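Local coordinates for protein NADH oxidoreductase (Mesorhizobium loti, PDB 3PI7) that probably binds NADPH and acts as an oxidoreductase of the quinone reductase kind, combining a GroES-like domain with an NAD(P)-binding Rossmann fold, at residues A[66-70]-A[71-75]; A[101-104]-A[105-108]; A[219-222]-A[223-227]; A[227-231]-A[232-236]. One frame throughout, in Å; residues are numbered along the deposited sequence.

The four contacts are local ones, following each other along the chain. Interactions 1 and 2 belong to the GroES-like part: interaction 1 ends helix 63-69, and interaction 2 turns helix 98-103 into strand 107-111, their centres 29 Å apart. Interactions 3 and 4 sit at the two ends of helix 221-232 in the Rossmann part, with centres 12 Å apart and Glu227 in common. Interactions 2 and 3 lie on opposite sides of the chain's centre, 52 Å from centre to centre. Together the contacts mark where helices start and stop in both halves of a two-domain fold, and interaction 1 alone also meets the second subunit.

Interaction 1: A[66-70]-A[71-75]; sequences VAFIK and GQYGQ
Ala67 and Phe68, in the last turn of helix 63-69, are tied to Gly71 and Gln72 in a Schellman motif that ends the helix on a glycine of positive phi. Two backbone bonds make it: Gln72 N donates to Ala67 O at 2.8 Å, and Gly71 N to Phe68 O at 3.0 Å, the latter donor standing well above the carbonyl plane. A side chain on Gly71 would run into Lys70 O. One water extends the cap, donating to Phe68 O and to Gln75 O (2.8 Å from the water) while accepting from Tyr73 N, so Phe68 O holds two donors.

The extended chain of Gln72 packs across Lys70, its CD 3.8 Å from Lys70 CB. At its polar end OE1 takes Ser26 N and NE2 gives to Gly27 O, which Lys70 NZ also binds. With an alanine here, Ser26 N and Gly27 O would probably be left without their amide mate and the flank of Lys70 would lose its cover.

The remaining contacts lie round the Phe68 and Tyr73 rings. Tyr73 CB sits at the edge of the Phe68 ring, 3.8 Å from Phe68 CB, while Tyr73 CG, anti to the backbone N (chi1 -167°), carries its ring past Ala67 CB to meet Phe280 of the second subunit edge-to-face. Gln75 O also borders the phenyl ring near its plane, 3.4 Å from Phe68 CD1.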
loop_
_atom_site.group_PDB
_atom_site.type_symbol
_atom_site.label_atom_id
_atom_site.label_comp_id
_atom_site.label_asym_id
_atom_site.label_seq_id
_atom_site.Cartn_x
_atom_site.Cartn_y
_atom_site.Cartn_z
ATOM N N VAL A 66 10.294 -23.010 -5.317
ATOM C CA VAL A 66 11.430 -22.494 -6.098
ATOM C C VAL A 66 12.054 -21.320 -5.336
ATOM O O VAL A 66 13.250 -21.334 -5.070
ATOM C CB VAL A 66 10.990 -22.116 -7.521
ATOM C CG1 VAL A 66 12.152 -21.470 -8.291
ATOM C CG2 VAL A 66 10.478 -23.354 -8.257
ATOM N N ALA A 67 11.226 -20.376 -4.862
ATOM C CA ALA A 67 11.736 -19.230 -4.106
ATOM C C ALA A 67 12.406 -19.702 -2.827
ATOM O O ALA A 67 13.471 -19.207 -2.447
ATOM C CB ALA A 67 10.569 -18.286 -3.763
ATOM N N PHE A 68 11.773 -20.682 -2.142
ATOM C CA PHE A 68 12.308 -21.162 -0.885
ATOM C C PHE A 68 13.676 -21.820 -1.032
ATOM O O PHE A 68 14.556 -21.529 -0.217
ATOM C CB PHE A 68 11.307 -22.113 -0.216
ATOM C CG PHE A 68 11.859 -22.754 1.027
ATOM C CD1 PHE A 68 12.003 -22.023 2.196
ATOM C CD2 PHE A 68 12.248 -24.095 1.023
ATOM C CE1 PHE A 68 12.485 -22.629 3.364
ATOM C CE2 PHE A 68 12.752 -24.693 2.183
ATOM C CZ PHE A 68 12.889 -23.949 3.338
ATOM N N ILE A 69 13.865 -22.720 -2.012
ATOM C CA ILE A 69 15.153 -23.440 -2.138
ATOM C C ILE A 69 16.292 -22.451 -2.521
ATOM O O ILE A 69 17.459 -22.636 -2.135
ATOM C CB ILE A 69 15.058 -24.660 -3.098
ATOM C CG1 ILE A 69 14.854 -24.239 -4.574
ATOM C CG2 ILE A 69 13.925 -25.591 -2.634
ATOM C CD1 ILE A 69 14.870 -25.359 -5.593
ATOM N N LYS A 70 15.907 -21.362 -3.187
ATOM C CA LYS A 70 16.833 -20.314 -3.596
ATOM C C LYS A 70 17.159 -19.371 -2.449
ATOM O O LYS A 70 17.991 -18.497 -2.628
ATOM C CB LYS A 70 16.239 -19.534 -4.769
ATOM C CG LYS A 70 16.277 -20.339 -6.071
ATOM C CD LYS A 70 15.484 -19.636 -7.174
ATOM C CE LYS A 70 16.267 -19.650 -8.458
ATOM N NZ LYS A 70 17.072 -18.411 -8.623
ATOM N N GLY A 71 16.518 -19.553 -1.287
ATOM C CA GLY A 71 16.695 -18.685 -0.114
ATOM C C GLY A 71 16.051 -17.312 -0.294
ATOM O O GLY A 71 16.461 -16.334 0.332
ATOM N N GLN A 72 15.052 -17.244 -1.171
ATOM C CA GLN A 72 14.343 -16.042 -1.600
ATOM C C GLN A 72 12.880 -16.002 -1.135
ATOM O O GLN A 72 12.090 -15.184 -1.622
ATOM C CB GLN A 72 14.418 -15.943 -3.124
ATOM C CG GLN A 72 15.856 -15.645 -3.560
ATOM C CD GLN A 72 16.137 -15.778 -5.029
ATOM O OE1 GLN A 72 17.281 -15.892 -5.435
ATOM N NE2 GLN A 72 15.125 -15.798 -5.858
ATOM N N TYR A 73 12.514 -16.878 -0.205
ATOM C CA TYR A 73 11.155 -16.931 0.311
ATOM C C TYR A 73 11.098 -16.300 1.718
ATOM O O TYR A 73 12.122 -15.910 2.254
ATOM C CB TYR A 73 10.671 -18.402 0.323
ATOM C CG TYR A 73 9.184 -18.551 0.546
ATOM C CD1 TYR A 73 8.268 -18.084 -0.394
ATOM C CD2 TYR A 73 8.693 -19.253 1.645
ATOM C CE1 TYR A 73 6.898 -18.236 -0.204
ATOM C CE2 TYR A 73 7.320 -19.400 1.851
ATOM C CZ TYR A 73 6.428 -18.906 0.911
ATOM O OH TYR A 73 5.072 -19.029 1.093
ATOM N N GLY A 74 9.910 -16.162 2.282
ATOM C CA GLY A 74 9.742 -15.580 3.605
ATOM C C GLY A 74 9.906 -16.566 4.736
ATOM O O GLY A 74 9.398 -16.337 5.832
ATOM N N GLN A 75 10.651 -17.650 4.492
ATOM C CA GLN A 75 10.932 -18.685 5.479
ATOM C C GLN A 75 12.363 -19.135 5.259
ATOM O O GLN A 75 12.741 -19.315 4.109
ATOM C CB GLN A 75 9.942 -19.843 5.263
ATOM C CG GLN A 75 10.029 -20.961 6.274
ATOM C CD GLN A 75 9.033 -22.034 5.926
ATOM O OE1 GLN A 75 7.922 -21.756 5.470
ATOM N NE2 GLN A 75 9.405 -23.279 6.141
HETATM O O HOH W 1 13.874 -19.120 1.516
#

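Interaction 2: A[101-104]-A[105-108]; sequences KSLV and GKRV
Lys106 NZ donates to Ser102 O at 2.8 Å, a side-chain bond that reaches back to helix 98-103 across a type II beta turn running from Leu103 to Lys106. The donor is tilted out of the carbonyl plane of Ser102. The lysine chain runs extended as far as CE and bends only at its last torsion (chi4 131°), which brings the ammonium group to the carbonyl. On the way it passes Leu103 O, 3.3 Å from Lys106 CB, and its CD meets Leu103 CD2 at 4.1 Å, the two side chains lying roughly perpendicular.

The turn itself is closed by Lys106 N, which donates to Leu103 O at 2.9 Å. Lys106 thus holds two successive carbonyls, those of Ser102 and Leu103, one through its amine and one through its backbone. Gly105, with phi of 96°, occupies the third position of the turn, where a CB would collide with Val104 O.

Leu103 is buried against Ile91 of strand 86-94 and against Cys131 and Pro133 of strand 131-133. Backbone bonds between Ile91 and both Gly105 and Lys106 then lead the chain from the surface turn into strand 107-111, which lies antiparallel to strands 86-94 and 131-133.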
loop_
_atom_site.group_PDB
_atom_site.type_symbol
_atom_site.label_atom_id
_atom_site.label_comp_id
_atom_site.label_asym_id
_atom_site.label_seq_id
_atom_site.Cartn_x
_atom_site.Cartn_y
_atom_site.Cartn_z
ATOM N N LYS A 101 -2.459 -38.666 16.684
ATOM C CA LYS A 101 -2.703 -40.118 16.766
ATOM C C LYS A 101 -3.937 -40.561 15.980
ATOM O O LYS A 101 -3.897 -41.624 15.347
ATOM C CB LYS A 101 -2.828 -40.583 18.231
ATOM C CG LYS A 101 -1.512 -40.610 18.995
ATOM C CD LYS A 101 -0.506 -41.611 18.402
ATOM C CE LYS A 101 0.746 -41.739 19.243
ATOM N NZ LYS A 101 1.866 -42.314 18.457
ATOM N N SER A 102 -4.994 -39.746 15.952
ATOM C CA SER A 102 -6.230 -40.081 15.251
ATOM C C SER A 102 -6.082 -40.058 13.744
ATOM O O SER A 102 -6.899 -40.654 13.035
ATOM C CB SER A 102 -7.353 -39.125 15.663
ATOM O OG SER A 102 -7.666 -39.372 17.024
ATOM N N LEU A 103 -5.047 -39.375 13.250
ATOM C CA LEU A 103 -4.829 -39.292 11.808
ATOM C C LEU A 103 -4.034 -40.473 11.284
ATOM O O LEU A 103 -3.952 -40.645 10.075
ATOM C CB LEU A 103 -4.119 -37.991 11.452
ATOM C CG LEU A 103 -4.910 -36.684 11.576
ATOM C CD1 LEU A 103 -4.001 -35.492 11.198
ATOM C CD2 LEU A 103 -6.174 -36.691 10.662
ATOM N N VAL A 104 -3.391 -41.254 12.168
ATOM C CA VAL A 104 -2.539 -42.358 11.686
ATOM C C VAL A 104 -3.349 -43.326 10.801
ATOM O O VAL A 104 -4.451 -43.755 11.167
ATOM C CB VAL A 104 -1.803 -43.066 12.845
ATOM C CG1 VAL A 104 -0.962 -44.224 12.335
ATOM C CG2 VAL A 104 -0.934 -42.078 13.612
ATOM N N GLY A 105 -2.791 -43.629 9.622
ATOM C CA GLY A 105 -3.419 -44.508 8.640
ATOM C C GLY A 105 -4.178 -43.759 7.576
ATOM O O GLY A 105 -4.545 -44.348 6.555
ATOM N N LYS A 106 -4.470 -42.456 7.807
ATOM C CA LYS A 106 -5.277 -41.702 6.870
ATOM C C LYS A 106 -4.435 -41.141 5.758
ATOM O O LYS A 106 -3.266 -40.820 5.941
ATOM C CB LYS A 106 -6.054 -40.580 7.593
ATOM C CG LYS A 106 -7.140 -41.185 8.461
ATOM C CD LYS A 106 -7.946 -40.160 9.242
ATOM C CE LYS A 106 -9.080 -40.858 9.973
ATOM N NZ LYS A 106 -9.159 -40.455 11.414
ATOM N N ARG A 107 -5.033 -41.112 4.572
ATOM C CA ARG A 107 -4.440 -40.529 3.399
ATOM C C ARG A 107 -4.803 -39.055 3.435
ATOM O O ARG A 107 -5.984 -38.714 3.600
ATOM C CB ARG A 107 -5.007 -41.233 2.196
ATOM C CG ARG A 107 -4.651 -40.635 0.876
ATOM C CD ARG A 107 -5.409 -41.464 -0.144
ATOM N NE ARG A 107 -6.867 -41.240 -0.144
ATOM C CZ ARG A 107 -7.544 -40.982 -1.257
ATOM N NH1 ARG A 107 -6.913 -40.921 -2.425
ATOM N NH2 ARG A 107 -8.853 -40.764 -1.211
ATOM N N VAL A 108 -3.793 -38.191 3.378
ATOM C CA VAL A 108 -4.008 -36.770 3.559
ATOM C C VAL A 108 -3.311 -35.934 2.529
ATOM O O VAL A 108 -2.249 -36.311 2.025
ATOM C CB VAL A 108 -3.494 -36.294 4.972
ATOM C CG1 VAL A 108 -4.312 -36.876 6.125
ATOM C CG2 VAL A 108 -1.997 -36.574 5.156
#

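Interaction 3: A[219-222]-A[223-227]; sequences PDFE and ATLRE
The first turn of helix 221-232, in the Rossmann part of the protein, begins at the N-cap residue Asp220, whose carbonyl oxygen bonds Thr224, while the carboxylate makes no capping bond. Asp220 O accepts two donors from that one residue: Thr224 N at 2.9 Å, in nearly straight line with the carbonyl, and Thr224 OG1 at 3.1 Å, standing above the carbonyl plane. Because OG1 is set beside the backbone N (chi1 -62°), the hydroxyl can reach back to the same oxygen that the amide uses. A valine in place of Thr224 would probably leave Asp220 O with its amide donor alone and the cap residue less firmly tied to the turn.

The next bonds continue the helix, with Leu225 N giving to Phe221 O at 2.7 Å and Arg226 N to Glu222 O at 3.0 Å. Glu222 and Arg226 run side by side in the same direction, Glu222 OE1 and Arg226 NH2 4.1 Å apart, beyond a salt bridge. Glu222 OE2 has its salt bridge with Arg273. Arg226 has a second conformer, which leaves its NH2 bond to Asn251 and its distance from Glu222 less certain.

The buried side is apolar. Phe221 touches Leu214 of strand 212-215 and Leu245 of helix 243-252. Leu225 CB lies over one face of the Phe221 ring, and Leu225 CD2 rests 3.8 Å from Phe221 CE2.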
loop_
_atom_site.group_PDB
_atom_site.type_symbol
_atom_site.label_atom_id
_atom_site.label_comp_id
_atom_site.label_asym_id
_atom_site.label_seq_id
_atom_site.Cartn_x
_atom_site.Cartn_y
_atom_site.Cartn_z
ATOM N N PRO A 219 4.049 -4.130 -28.113
ATOM C CA PRO A 219 4.542 -2.741 -28.086
ATOM C C PRO A 219 3.523 -1.754 -27.522
ATOM O O PRO A 219 3.914 -0.818 -26.827
ATOM C CB PRO A 219 4.843 -2.438 -29.559
ATOM C CG PRO A 219 4.041 -3.445 -30.339
ATOM C CD PRO A 219 4.049 -4.676 -29.487
ATOM N N ASP A 220 2.225 -1.976 -27.800
ATOM C CA ASP A 220 1.157 -1.079 -27.350
ATOM C C ASP A 220 0.470 -1.581 -26.065
ATOM O O ASP A 220 -0.659 -1.172 -25.786
ATOM C CB ASP A 220 0.119 -0.878 -28.475
ATOM C CG ASP A 220 -0.523 -2.141 -29.021
ATOM O OD1 ASP A 220 -0.013 -3.251 -28.721
ATOM O OD2 ASP A 220 -1.526 -2.021 -29.758
ATOM N N PHE A 221 1.161 -2.426 -25.268
ATOM C CA PHE A 221 0.603 -2.953 -24.019
ATOM C C PHE A 221 0.008 -1.870 -23.096
ATOM O O PHE A 221 -1.106 -2.067 -22.607
ATOM C CB PHE A 221 1.657 -3.741 -23.232
ATOM C CG PHE A 221 1.209 -4.076 -21.832
ATOM C CD1 PHE A 221 0.200 -5.014 -21.611
ATOM C CD2 PHE A 221 1.753 -3.417 -20.734
ATOM C CE1 PHE A 221 -0.249 -5.291 -20.319
ATOM C CE2 PHE A 221 1.312 -3.712 -19.435
ATOM C CZ PHE A 221 0.305 -4.640 -19.240
ATOM N N GLU A 222 0.762 -0.780 -22.790
ATOM C CA GLU A 222 0.270 0.238 -21.859
ATOM C C GLU A 222 -0.970 0.934 -22.394
ATOM O O GLU A 222 -1.898 1.188 -21.618
ATOM C CB GLU A 222 1.352 1.262 -21.478
ATOM C CG GLU A 222 2.230 0.746 -20.344
ATOM C CD GLU A 222 2.741 1.736 -19.311
ATOM O OE1 GLU A 222 1.952 2.597 -18.855
ATOM O OE2 GLU A 222 3.905 1.579 -18.874
ATOM N N ALA A 223 -1.013 1.205 -23.710
ATOM C CA ALA A 223 -2.168 1.860 -24.345
ATOM C C ALA A 223 -3.406 0.929 -24.290
ATOM O O ALA A 223 -4.470 1.375 -23.886
ATOM C CB ALA A 223 -1.844 2.256 -25.779
ATOM N N THR A 224 -3.234 -0.364 -24.605
ATOM C CA THR A 224 -4.275 -1.397 -24.513
ATOM C C THR A 224 -4.719 -1.485 -23.065
ATOM O O THR A 224 -5.914 -1.517 -22.773
ATOM C CB THR A 224 -3.703 -2.741 -25.018
ATOM O OG1 THR A 224 -3.336 -2.583 -26.375
ATOM C CG2 THR A 224 -4.700 -3.902 -24.903
ATOM N N LEU A 225 -3.745 -1.502 -22.149
ATOM C CA LEU A 225 -3.999 -1.563 -20.714
ATOM C C LEU A 225 -4.960 -0.457 -20.269
ATOM O O LEU A 225 -5.969 -0.767 -19.622
ATOM C CB LEU A 225 -2.657 -1.486 -19.970
ATOM C CG LEU A 225 -2.646 -1.467 -18.450
ATOM C CD1 LEU A 225 -3.348 -2.689 -17.870
ATOM C CD2 LEU A 225 -1.252 -1.368 -17.968
ATOM N N ARG A 226 -4.669 0.819 -20.630
ATOM C CA ARG A 226 -5.514 1.951 -20.261
ATOM C C ARG A 226 -6.909 1.815 -20.857
ATOM O O ARG A 226 -7.879 2.150 -20.178
ATOM C CB ARG A 226 -4.869 3.287 -20.666
ATOM C CG ARG A 226 -3.548 3.470 -19.943
ATOM C CD ARG A 226 -2.971 4.866 -19.982
ATOM N NE ARG A 226 -1.795 4.917 -19.113
ATOM C CZ ARG A 226 -1.837 5.150 -17.804
ATOM N NH1 ARG A 226 -2.992 5.413 -17.204
ATOM N NH2 ARG A 226 -0.723 5.138 -17.089
ATOM N N GLU A 227 -7.029 1.287 -22.082
ATOM C CA GLU A 227 -8.350 1.096 -22.699
ATOM C C GLU A 227 -9.142 0.074 -21.910
ATOM O O GLU A 227 -10.313 0.294 -21.613
ATOM C CB GLU A 227 -8.212 0.659 -24.159
ATOM C CG GLU A 227 -7.768 1.775 -25.101
ATOM C CD GLU A 227 -7.475 1.299 -26.508
ATOM O OE1 GLU A 227 -7.972 0.218 -26.888
ATOM O OE2 GLU A 227 -6.802 2.042 -27.260
#

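Interaction 4: A[227-231]-A[232-236]; sequences EVMKA and EQPRI
Met229, a selenomethionine, and Pro234 form the tight part of this helix end: Met229 SE touches Pro234 CG at 3.7 Å. The bend in the Met229 chain (chi2 -58°) brings the selenium against the proline ring although CB points away from the segment 232-236. Both residues are buried, packed with Ile193 and Val169 of the neighbouring strands. Next to them, Val228 CG1 lies 4.1 Å from Glu232 CG. The carboxylate of Glu232 finds two partners beyond this turn, with OE1 in a salt bridge to Arg191 and OE2 hydrogen-bonded to His212 NE2.

The backbone closes the helix with two bonds of ordinary i to i+4 spacing, Glu232 N to Val228 O and Gln233 N to Met229 O, each 2.9 Å. Gln233 then leaves the helical path with positive phi (52°), and the chain turns into Pro234.

The opposite character appears at Lys230, Ala231 and Gln233, which are exposed and form the looser, solvent-facing side. Here the nearest approaches are mostly to backbone atoms, such as Gln233 CG to Lys230 O at 3.6 Å.

After the turn, Ile236 bonds through its backbone to Val169, and strand 236-239 enters the parallel sheet next to strand 167-170. Helix 221-232 thereby connects edge strand 212-215 to strand 236-239, passing over strands 191-196 and 167-170, as in the Rossmann crossover.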
loop_
_atom_site.group_PDB
_atom_site.type_symbol
_atom_site.label_atom_id
_atom_site.label_comp_id
_atom_site.label_asym_id
_atom_site.label_seq_id
_atom_site.Cartn_x
_atom_site.Cartn_y
_atom_site.Cartn_z
ATOM N N GLU A 227 -7.029 1.287 -22.082
ATOM C CA GLU A 227 -8.350 1.096 -22.699
ATOM C C GLU A 227 -9.142 0.074 -21.910
ATOM O O GLU A 227 -10.313 0.294 -21.613
ATOM C CB GLU A 227 -8.212 0.659 -24.159
ATOM C CG GLU A 227 -7.768 1.775 -25.101
ATOM C CD GLU A 227 -7.475 1.299 -26.508
ATOM O OE1 GLU A 227 -7.972 0.218 -26.888
ATOM O OE2 GLU A 227 -6.802 2.042 -27.260
ATOM N N VAL A 228 -8.485 -1.004 -21.497
ATOM C CA VAL A 228 -9.170 -2.061 -20.729
ATOM C C VAL A 228 -9.544 -1.540 -19.325
ATOM O O VAL A 228 -10.633 -1.834 -18.831
ATOM C CB VAL A 228 -8.299 -3.348 -20.670
ATOM C CG1 VAL A 228 -8.958 -4.401 -19.771
ATOM C CG2 VAL A 228 -8.100 -3.905 -22.087
HETATM N N MSE A 229 -8.630 -0.812 -18.660
HETATM C CA MSE A 229 -8.934 -0.262 -17.341
HETATM C C MSE A 229 -10.113 0.675 -17.404
HETATM O O MSE A 229 -10.936 0.641 -16.512
HETATM C CB MSE A 229 -7.738 0.508 -16.746
HETATM C CG MSE A 229 -6.555 -0.354 -16.491
HETATM SE SE MSE A 229 -6.837 -1.821 -15.325
HETATM C CE MSE A 229 -6.970 -3.253 -16.655
ATOM N N LYS A 230 -10.212 1.496 -18.467
ATOM C CA LYS A 230 -11.331 2.434 -18.596
ATOM C C LYS A 230 -12.633 1.657 -18.807
ATOM O O LYS A 230 -13.653 1.992 -18.212
ATOM C CB LYS A 230 -11.087 3.414 -19.756
ATOM C CG LYS A 230 -12.162 4.501 -19.881
ATOM C CD LYS A 230 -11.840 5.549 -20.949
ATOM C CE LYS A 230 -13.012 6.471 -21.248
ATOM N NZ LYS A 230 -13.279 7.451 -20.154
ATOM N N ALA A 231 -12.582 0.617 -19.649
ATOM C CA ALA A 231 -13.763 -0.167 -20.013
ATOM C C ALA A 231 -14.282 -1.033 -18.852
ATOM O O ALA A 231 -15.501 -1.156 -18.649
ATOM C CB ALA A 231 -13.444 -1.041 -21.217
ATOM N N GLU A 232 -13.370 -1.580 -18.051
ATOM C CA GLU A 232 -13.733 -2.584 -17.032
ATOM C C GLU A 232 -13.778 -2.056 -15.604
ATOM O O GLU A 232 -14.465 -2.655 -14.777
ATOM C CB GLU A 232 -12.758 -3.767 -17.090
ATOM C CG GLU A 232 -12.817 -4.551 -18.399
ATOM C CD GLU A 232 -14.082 -5.342 -18.686
ATOM O OE1 GLU A 232 -14.852 -5.615 -17.737
ATOM O OE2 GLU A 232 -14.291 -5.712 -19.867
ATOM N N GLN A 233 -12.993 -1.016 -15.304
ATOM C CA GLN A 233 -12.917 -0.359 -13.975
ATOM C C GLN A 233 -12.672 -1.361 -12.813
ATOM O O GLN A 233 -13.402 -1.346 -11.807
ATOM C CB GLN A 233 -14.207 0.429 -13.711
ATOM C CG GLN A 233 -14.439 1.561 -14.713
ATOM C CD GLN A 233 -13.546 2.736 -14.419
ATOM O OE1 GLN A 233 -12.528 2.956 -15.074
ATOM N NE2 GLN A 233 -13.871 3.474 -13.378
ATOM N N PRO A 234 -11.673 -2.253 -12.918
ATOM C CA PRO A 234 -11.410 -3.167 -11.788
ATOM C C PRO A 234 -10.852 -2.448 -10.570
ATOM O O PRO A 234 -10.166 -1.437 -10.709
ATOM C CB PRO A 234 -10.316 -4.102 -12.356
ATOM C CG PRO A 234 -9.582 -3.243 -13.338
ATOM C CD PRO A 234 -10.681 -2.447 -14.003
ATOM N N ARG A 235 -11.084 -3.002 -9.398
ATOM C CA ARG A 235 -10.496 -2.417 -8.199
ATOM C C ARG A 235 -9.490 -3.353 -7.565
ATOM O O ARG A 235 -8.569 -2.878 -6.910
ATOM C CB ARG A 235 -11.585 -1.999 -7.206
ATOM C CG ARG A 235 -12.188 -0.625 -7.594
ATOM C CD ARG A 235 -13.041 -0.003 -6.493
ATOM N NE ARG A 235 -14.126 -0.862 -6.011
ATOM C CZ ARG A 235 -15.290 -1.048 -6.634
ATOM N NH1 ARG A 235 -15.535 -0.450 -7.796
ATOM N NH2 ARG A 235 -16.215 -1.837 -6.104
ATOM N N ILE A 236 -9.607 -4.667 -7.787
ATOM C CA ILE A 236 -8.649 -5.573 -7.173
ATOM C C ILE A 236 -7.637 -5.997 -8.152
ATOM O O ILE A 236 -7.988 -6.445 -9.230
ATOM C CB ILE A 236 -9.328 -6.824 -6.539
ATOM C CG1 ILE A 236 -10.385 -6.396 -5.495
ATOM C CG2 ILE A 236 -8.303 -7.807 -5.948
ATOM C CD1 ILE A 236 -9.768 -5.652 -4.191
#